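Local structure of SsfS6 (Streptomyces sp. SF2575, 4FZR) at residues A22-G27 with L72-V77; G27-L32 with G55-G60; P34-L39 with L126-T131. The protein belongs to the GT-B clan and resembles erythromycin biosynthesis protein CIII, pairing two domains each built around a parallel beta-sheet. All coordinates share one frame; numbering follows the deposited sequence.

Interaction 1. Residues A22-G27 with L72-V77; sequences AGCSEG and LDMPEV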
loop_
_atom_site.group_PDB
_atom_site.type_symbol
_atom_site.label_atom_id
_atom_site.label_comp_id
_atom_site.label_asym_id
_atom_site.label_seq_id
_atom_site.Cartn_x
_atom_site.Cartn_y
_atom_site.Cartn_z
ATOM N N ALA A 22 -4.419 10.754 -11.169
ATOM C CA ALA A 22 -3.255 11.429 -10.594
ATOM C C ALA A 22 -2.401 12.135 -11.649
ATOM O O ALA A 22 -2.728 12.126 -12.837
ATOM C CB ALA A 22 -2.410 10.432 -9.807
ATOM N N GLY A 23 -1.302 12.737 -11.200
ATOM C CA GLY A 23 -0.478 13.584 -12.049
ATOM C C GLY A 23 0.648 12.881 -12.786
ATOM O O GLY A 23 0.544 11.706 -13.140
ATOM N N CYS A 24 1.732 13.614 -13.027
ATOM C CA CYS A 24 2.861 13.086 -13.791
ATOM C C CYS A 24 4.178 13.155 -13.017
ATOM O O CYS A 24 5.235 12.815 -13.548
ATOM C CB CYS A 24 2.999 13.829 -15.125
ATOM S SG CYS A 24 3.422 15.583 -14.966
ATOM N N SER A 25 4.115 13.592 -11.762
ATOM C CA SER A 25 5.289 13.583 -10.896
ATOM C C SER A 25 4.956 12.957 -9.548
ATOM O O SER A 25 3.798 12.928 -9.134
ATOM C CB SER A 25 5.830 15.001 -10.710
ATOM O OG SER A 25 4.816 15.879 -10.260
ATOM N N GLU A 26 5.983 12.465 -8.865
ATOM C CA GLU A 26 5.802 11.709 -7.631
ATOM C C GLU A 26 5.137 12.516 -6.522
ATOM O O GLU A 26 4.360 11.973 -5.736
ATOM C CB GLU A 26 7.148 11.167 -7.146
ATOM C CG GLU A 26 7.420 9.744 -7.593
ATOM C CD GLU A 26 8.865 9.335 -7.401
ATOM O OE1 GLU A 26 9.388 9.500 -6.278
ATOM O OE2 GLU A 26 9.480 8.852 -8.378
ATOM N N GLY A 27 5.441 13.807 -6.457
ATOM C CA GLY A 27 4.905 14.654 -5.408
ATOM C C GLY A 27 3.412 14.870 -5.540
ATOM O O GLY A 27 2.757 15.307 -4.595
ATOM N N LEU A 72 5.948 11.752 -19.080
ATOM C CA LEU A 72 5.770 13.202 -19.121
ATOM C C LEU A 72 6.349 13.872 -17.887
ATOM O O LEU A 72 6.343 13.303 -16.803
ATOM C CB LEU A 72 4.279 13.533 -19.147
ATOM C CG LEU A 72 3.631 14.096 -20.409
ATOM C CD1 LEU A 72 2.270 14.680 -20.066
ATOM C CD2 LEU A 72 4.500 15.142 -21.076
ATOM N N ASP A 73 6.818 15.102 -18.051
ATOM C CA ASP A 73 7.167 15.938 -16.917
ATOM C C ASP A 73 6.495 17.283 -17.124
ATOM O O ASP A 73 6.103 17.627 -18.234
ATOM C CB ASP A 73 8.684 16.058 -16.774
ATOM C CG ASP A 73 9.335 14.725 -16.456
ATOM O OD1 ASP A 73 8.690 13.902 -15.774
ATOM O OD2 ASP A 73 10.479 14.490 -16.896
HETATM N N MSE A 74 6.319 18.024 -16.043
HETATM C CA MSE A 74 5.538 19.251 -16.103
HETATM C C MSE A 74 6.122 20.337 -17.018
HETATM O O MSE A 74 5.383 20.953 -17.785
HETATM C CB MSE A 74 5.309 19.803 -14.696
HETATM C CG MSE A 74 4.089 19.220 -14.002
HETATM SE SE MSE A 74 2.438 19.491 -15.017
HETATM C CE MSE A 74 2.657 21.376 -15.488
ATOM N N PRO A 75 7.444 20.578 -16.946
ATOM C CA PRO A 75 8.048 21.602 -17.811
ATOM C C PRO A 75 7.663 21.414 -19.270
ATOM O O PRO A 75 7.361 22.379 -19.970
ATOM C CB PRO A 75 9.549 21.369 -17.629
ATOM C CG PRO A 75 9.668 20.790 -16.263
ATOM C CD PRO A 75 8.444 19.936 -16.074
ATOM N N GLU A 76 7.683 20.161 -19.709
ATOM C CA GLU A 76 7.262 19.788 -21.052
ATOM C C GLU A 76 5.965 20.481 -21.459
ATOM O O GLU A 76 5.827 20.932 -22.596
ATOM C CB GLU A 76 7.051 18.278 -21.109
ATOM C CG GLU A 76 7.700 17.600 -22.282
ATOM C CD GLU A 76 7.776 16.100 -22.090
ATOM O OE1 GLU A 76 8.114 15.666 -20.967
ATOM O OE2 GLU A 76 7.493 15.357 -23.052
ATOM N N VAL A 77 5.018 20.562 -20.525
ATOM C CA VAL A 77 3.665 21.026 -20.835
ATOM C C VAL A 77 3.467 22.463 -20.367
ATOM O O VAL A 77 2.571 23.165 -20.835
ATOM C CB VAL A 77 2.563 20.099 -20.216
ATOM C CG1 VAL A 77 3.175 18.842 -19.609
ATOM C CG2 VAL A 77 1.723 20.838 -19.176
HETATM O O HOH W 1 7.734 14.281 -13.384
#
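Cys24 points its thiol at the 72-77 segment and overlaps the side chain of selenomethionine Met74, with SG 3.8 Å from Met74 CG. Its SG stands between the backbone N and the carbonyl carbon (chi1 65°), a rotation that lays the sulfur against the start of helix 74-78, 4.1 Å from Asp73 C. The Met74 chain bends at chi2 and chi3 and brings the selenium to 4.0 Å from Cys24 SG before its end leads away; the side chain also touches Tyr104 and Leu107 of helix 93-122. Behind the thiol, Cys24 CB lies 4.2 Å from Leu72 CB, so the contact is apolar at its centre and partly buried. Polar links run along the margin. One water donates to Cys24 O (2.9 Å) and to Asp73 OD1 (2.6 Å), bridging the two loops, and Asn53 ties them a second time, its ND2 bonding to Cys24 O and its OD1 to Leu72 N. Within 72-77, Asp73 N donates to Glu76 OE1 from above the carboxylate plane, across the first turn of the helix. Since the two backbones share no direct hydrogen bond, their polar pairing depends on the water and the Asn53 amide, which meet at Cys24 O.

Interaction 2. Residues G27-L32 with G55-G60; sequences GFVMPL and GPTVTG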
loop_
_atom_site.group_PDB
_atom_site.type_symbol
_atom_site.label_atom_id
_atom_site.label_comp_id
_atom_site.label_asym_id
_atom_site.label_seq_id
_atom_site.Cartn_x
_atom_site.Cartn_y
_atom_site.Cartn_z
ATOM N N GLY A 27 5.441 13.807 -6.457
ATOM C CA GLY A 27 4.905 14.654 -5.408
ATOM C C GLY A 27 3.412 14.870 -5.540
ATOM O O GLY A 27 2.757 15.307 -4.595
ATOM N N PHE A 28 2.870 14.563 -6.714
ATOM C CA PHE A 28 1.444 14.731 -6.964
ATOM C C PHE A 28 0.705 13.393 -6.934
ATOM O O PHE A 28 -0.524 13.352 -6.952
ATOM C CB PHE A 28 1.228 15.423 -8.314
ATOM C CG PHE A 28 1.835 16.797 -8.397
ATOM C CD1 PHE A 28 1.966 17.591 -7.265
ATOM C CD2 PHE A 28 2.280 17.295 -9.610
ATOM C CE1 PHE A 28 2.528 18.856 -7.349
ATOM C CE2 PHE A 28 2.842 18.555 -9.698
ATOM C CZ PHE A 28 2.966 19.338 -8.566
ATOM N N VAL A 29 1.456 12.298 -6.883
ATOM C CA VAL A 29 0.858 10.970 -6.881
ATOM C C VAL A 29 0.865 10.366 -5.478
ATOM O O VAL A 29 -0.161 9.904 -4.984
ATOM C CB VAL A 29 1.600 10.029 -7.846
ATOM C CG1 VAL A 29 1.057 8.614 -7.734
ATOM C CG2 VAL A 29 1.468 10.534 -9.273
HETATM N N MSE A 30 2.025 10.401 -4.836
HETATM C CA MSE A 30 2.216 9.755 -3.542
HETATM C C MSE A 30 1.242 10.213 -2.454
HETATM O O MSE A 30 0.827 9.408 -1.621
HETATM C CB MSE A 30 3.657 9.965 -3.063
HETATM C CG MSE A 30 4.689 9.154 -3.841
HETATM SE SE MSE A 30 6.515 9.414 -3.183
HETATM C CE MSE A 30 6.597 11.364 -3.253
ATOM N N PRO A 31 0.886 11.506 -2.440
ATOM C CA PRO A 31 -0.010 11.966 -1.371
ATOM C C PRO A 31 -1.432 11.407 -1.473
ATOM O O PRO A 31 -2.192 11.523 -0.510
ATOM C CB PRO A 31 -0.017 13.492 -1.546
ATOM C CG PRO A 31 1.202 13.800 -2.357
ATOM C CD PRO A 31 1.377 12.624 -3.262
ATOM N N LEU A 32 -1.785 10.817 -2.611
ATOM C CA LEU A 32 -3.105 10.210 -2.780
ATOM C C LEU A 32 -3.111 8.745 -2.358
ATOM O O LEU A 32 -4.163 8.112 -2.300
ATOM C CB LEU A 32 -3.566 10.316 -4.235
ATOM C CG LEU A 32 -3.898 11.719 -4.743
ATOM C CD1 LEU A 32 -4.149 11.682 -6.239
ATOM C CD2 LEU A 32 -5.106 12.302 -4.014
ATOM N N GLY A 55 3.972 4.804 -13.270
ATOM C CA GLY A 55 3.647 3.402 -13.061
ATOM C C GLY A 55 4.325 2.772 -11.859
ATOM O O GLY A 55 3.652 2.227 -10.985
ATOM N N PRO A 56 5.665 2.832 -11.812
ATOM C CA PRO A 56 6.447 2.237 -10.721
ATOM C C PRO A 56 6.135 2.833 -9.346
ATOM O O PRO A 56 6.202 2.125 -8.340
ATOM C CB PRO A 56 7.896 2.553 -11.113
ATOM C CG PRO A 56 7.860 2.758 -12.579
ATOM C CD PRO A 56 6.528 3.375 -12.875
ATOM N N THR A 57 5.811 4.122 -9.306
ATOM C CA THR A 57 5.464 4.783 -8.052
ATOM C C THR A 57 4.129 4.252 -7.536
ATOM O O THR A 57 3.967 3.999 -6.344
ATOM C CB THR A 57 5.366 6.318 -8.222
ATOM O OG1 THR A 57 6.644 6.847 -8.601
ATOM C CG2 THR A 57 4.916 6.986 -6.925
ATOM N N VAL A 58 3.179 4.077 -8.448
ATOM C CA VAL A 58 1.847 3.611 -8.089
ATOM C C VAL A 58 1.884 2.156 -7.629
ATOM O O VAL A 58 1.325 1.815 -6.588
ATOM C CB VAL A 58 0.867 3.768 -9.269
ATOM C CG1 VAL A 58 -0.471 3.094 -8.960
ATOM C CG2 VAL A 58 0.687 5.254 -9.613
ATOM N N THR A 59 2.556 1.301 -8.393
ATOM C CA THR A 59 2.618 -0.113 -8.048
ATOM C C THR A 59 3.537 -0.328 -6.854
ATOM O O THR A 59 3.353 -1.264 -6.077
ATOM C CB THR A 59 3.091 -0.965 -9.236
ATOM O OG1 THR A 59 4.476 -0.714 -9.505
ATOM C CG2 THR A 59 2.270 -0.631 -10.453
ATOM N N GLY A 60 4.520 0.551 -6.705
ATOM C CA GLY A 60 5.428 0.490 -5.574
ATOM C C GLY A 60 4.741 0.843 -4.263
ATOM O O GLY A 60 5.251 0.546 -3.183
#
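Val29 meets Val58 through one methyl each: Val29 CG1 is 3.9 Å from Val58 CG2, and the two side chains cross at about a right angle. With CG1 anti to the backbone N (chi1 174°), Val29 reaches the neighbouring helix with this branch, which also lies 4.3 Å from Thr57 CG2. The other branch, CG2, turns back to the loop after strand 17-21 and packs on Ala22 CB. Val29 also touches Met54, just ahead of helix 55-60. Both segments belong to the N-terminal domain with its parallel sheet, in which strands 17-21 and 45-51 are neighbours; the short, weakly bonded helix 26-29 follows the first of them and helix 55-60 the second, so the contact joins the elements leaving two adjacent strands. Next in sequence, selenomethionine Met30 uses the root of its side chain, CG coming to 3.8 Å from Thr57 CG2, again with the side chains crossing at about a right angle. Thr57 presents its methyl because CG2 is anti to the backbone N, while OG1 sits beside that nitrogen. After Met30 the backbone keeps helical torsions, and Leu32 N bonds to Val29 O at 3.0 Å. On the far helix, Thr59 N and Gly60 N donate to Gly55 O and Pro56 O, while Val58 and Thr59 touch Phe65 of strand 65-67 and Thr59 also packs on Asp215 of the second subunit.

Interaction 3. Residues P34-L39 with L126-T131; sequences PLSWAL and LVLTET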
loop_
_atom_site.group_PDB
_atom_site.type_symbol
_atom_site.label_atom_id
_atom_site.label_comp_id
_atom_site.label_asym_id
_atom_site.label_seq_id
_atom_site.Cartn_x
_atom_site.Cartn_y
_atom_site.Cartn_z
ATOM N N PRO A 34 -2.428 7.153 0.608
ATOM C CA PRO A 34 -3.100 6.711 1.838
ATOM C C PRO A 34 -4.632 6.718 1.754
ATOM O O PRO A 34 -5.268 5.830 2.321
ATOM C CB PRO A 34 -2.596 7.709 2.887
ATOM C CG PRO A 34 -1.284 8.184 2.345
ATOM C CD PRO A 34 -1.505 8.274 0.867
ATOM N N LEU A 35 -5.214 7.693 1.064
ATOM C CA LEU A 35 -6.661 7.714 0.886
ATOM C C LEU A 35 -7.093 6.562 -0.019
ATOM O O LEU A 35 -8.141 5.951 0.195
ATOM C CB LEU A 35 -7.119 9.050 0.296
ATOM C CG LEU A 35 -8.633 9.225 0.133
ATOM C CD1 LEU A 35 -9.376 8.918 1.428
ATOM C CD2 LEU A 35 -8.963 10.633 -0.343
ATOM N N SER A 36 -6.270 6.267 -1.024
ATOM C CA SER A 36 -6.543 5.182 -1.964
ATOM C C SER A 36 -6.558 3.833 -1.263
ATOM O O SER A 36 -7.395 2.980 -1.555
ATOM C CB SER A 36 -5.489 5.157 -3.071
ATOM O OG SER A 36 -5.696 6.202 -4.004
ATOM N N TRP A 37 -5.616 3.636 -0.348
ATOM C CA TRP A 37 -5.563 2.402 0.425
ATOM C C TRP A 37 -6.655 2.353 1.495
ATOM O O TRP A 37 -7.082 1.271 1.904
ATOM C CB TRP A 37 -4.184 2.220 1.066
ATOM C CG TRP A 37 -3.333 1.228 0.332
ATOM C CD1 TRP A 37 -2.192 1.485 -0.374
ATOM C CD2 TRP A 37 -3.564 -0.183 0.222
ATOM N NE1 TRP A 37 -1.695 0.320 -0.911
ATOM C CE2 TRP A 37 -2.519 -0.718 -0.559
ATOM C CE3 TRP A 37 -4.552 -1.046 0.713
ATOM C CZ2 TRP A 37 -2.432 -2.077 -0.863
ATOM C CZ3 TRP A 37 -4.463 -2.398 0.412
ATOM C CH2 TRP A 37 -3.411 -2.899 -0.370
ATOM N N ALA A 38 -7.093 3.522 1.953
ATOM C CA ALA A 38 -8.176 3.603 2.925
ATOM C C ALA A 38 -9.466 3.114 2.279
ATOM O O ALA A 38 -10.268 2.420 2.906
ATOM C CB ALA A 38 -8.342 5.035 3.426
ATOM N N LEU A 39 -9.655 3.480 1.016
ATOM C CA LEU A 39 -10.799 3.012 0.245
ATOM C C LEU A 39 -10.728 1.504 0.054
ATOM O O LEU A 39 -11.702 0.786 0.285
ATOM C CB LEU A 39 -10.843 3.708 -1.118
ATOM C CG LEU A 39 -11.111 5.215 -1.086
ATOM C CD1 LEU A 39 -10.923 5.838 -2.468
ATOM C CD2 LEU A 39 -12.508 5.502 -0.547
ATOM N N LEU A 126 -17.020 6.659 -8.917
ATOM C CA LEU A 126 -16.427 7.803 -8.247
ATOM C C LEU A 126 -15.050 8.115 -8.813
ATOM O O LEU A 126 -14.306 7.210 -9.189
ATOM C CB LEU A 126 -16.306 7.494 -6.753
ATOM C CG LEU A 126 -16.346 8.632 -5.735
ATOM C CD1 LEU A 126 -17.366 9.680 -6.112
ATOM C CD2 LEU A 126 -16.684 8.038 -4.382
ATOM N N VAL A 127 -14.723 9.401 -8.880
ATOM C CA VAL A 127 -13.381 9.834 -9.242
ATOM C C VAL A 127 -12.746 10.526 -8.046
ATOM O O VAL A 127 -13.316 11.462 -7.491
ATOM C CB VAL A 127 -13.384 10.805 -10.452
ATOM C CG1 VAL A 127 -11.977 11.324 -10.724
ATOM C CG2 VAL A 127 -13.934 10.121 -11.693
ATOM N N LEU A 128 -11.581 10.036 -7.634
ATOM C CA LEU A 128 -10.775 10.702 -6.617
ATOM C C LEU A 128 -9.568 11.349 -7.286
ATOM O O LEU A 128 -8.901 10.728 -8.117
ATOM C CB LEU A 128 -10.322 9.705 -5.549
ATOM C CG LEU A 128 -9.144 10.120 -4.657
ATOM C CD1 LEU A 128 -9.480 11.352 -3.830
ATOM C CD2 LEU A 128 -8.732 8.964 -3.756
ATOM N N THR A 129 -9.285 12.596 -6.930
ATOM C CA THR A 129 -8.239 13.338 -7.613
ATOM C C THR A 129 -7.619 14.425 -6.738
ATOM O O THR A 129 -8.106 14.733 -5.650
ATOM C CB THR A 129 -8.793 13.984 -8.894
ATOM O OG1 THR A 129 -7.715 14.455 -9.709
ATOM C CG2 THR A 129 -9.721 15.137 -8.552
ATOM N N GLU A 130 -6.526 14.989 -7.232
ATOM C CA GLU A 130 -5.823 16.074 -6.563
ATOM C C GLU A 130 -6.286 17.406 -7.159
ATOM O O GLU A 130 -6.588 17.487 -8.347
ATOM C CB GLU A 130 -4.317 15.870 -6.729
ATOM C CG GLU A 130 -3.453 16.994 -6.231
ATOM C CD GLU A 130 -3.005 17.908 -7.352
ATOM O OE1 GLU A 130 -2.607 17.393 -8.418
ATOM O OE2 GLU A 130 -3.057 19.141 -7.170
ATOM N N THR A 131 -6.355 18.443 -6.328
ATOM C CA THR A 131 -6.999 19.703 -6.718
ATOM C C THR A 131 -6.530 20.306 -8.051
ATOM O O THR A 131 -7.302 20.985 -8.723
ATOM C CB THR A 131 -6.880 20.777 -5.605
ATOM O OG1 THR A 131 -7.325 22.042 -6.110
ATOM C CG2 THR A 131 -5.450 20.914 -5.120
#
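Leu35 and Leu128 make the principal apolar contact, Leu35 CD2 lying 3.6 Å from Leu128 CD1 and 3.8 Å from Leu128 CD2. Their side chains cross obliquely. Leu128 holds CG anti to its backbone N (chi1 162°) and sends both methyls to the helix: both meet Leu35, and CD2 also reaches Leu39, lying 3.9 Å from Leu35 CG and 4.0 Å from Leu39 CD1. Leu35 and Leu39, one helical turn apart, therefore close on the same strand side chain. Around this cluster, Leu39 and Leu128 both touch Ile18 of strand 17-21, Leu35 rests on Gln150 of strand 147-150, and Val392 of helix 388-395 packs on Leu39.

The single polar side-chain atom at the contact is Ser36 OG, 4.1 Å from Leu128 CD2. It is hydrogen-bonded to Leu32 O, one turn back, so the hydroxyl is satisfied within its own stretch of chain.

Backbone bonds keep the helix in shape: Ala38 N to Pro34 O and Leu39 N to Leu35 O, both 3.0 Å. Strand 126-130 is held on its two edges, Leu126 and Leu128 pairing with strand 17-21 and Val127 with Pro146 and Ile148, while Trp37 stacks its ring on Trp37 of the second subunit, so helix 33-41 serves both the sheet and the dimer interface.

The axes of helix 34-39 and strand 126-130 approach to 10.4 Å and run nearly antiparallel, at 158°. This is the arrangement of a Rossmann-like alpha/beta domain: helix 33-41, in the connection between strands 17-21 and 45-51, runs back across the face of the parallel sheet and packs on strand 126-130, as expected for the N-terminal domain of a GT-B protein.

How the interactions relate
The three contacts follow the chain as it leaves strand 17-21. Interaction 1 holds the loop and interaction 2 the short helix 26-29; they share Gly27, and Glu26 O packs on Pro31 CD between them. Interaction 3 uses the next helix, 33-41, and approaches interaction 2 through Leu32, which packs on the backbone of Thr129 and Glu130. Interactions 1 and 2 are partly buried, whereas every touching residue of interaction 3 is buried. Chemistry changes accordingly: sulfur and selenium with a bridging water in the first, small apolar contacts of Val29 and Met30 with helix 55-60 in the second, leucines against the seven-stranded sheet in the third. Interactions 2 and 3 also reach the second subunit; interaction 1 does not.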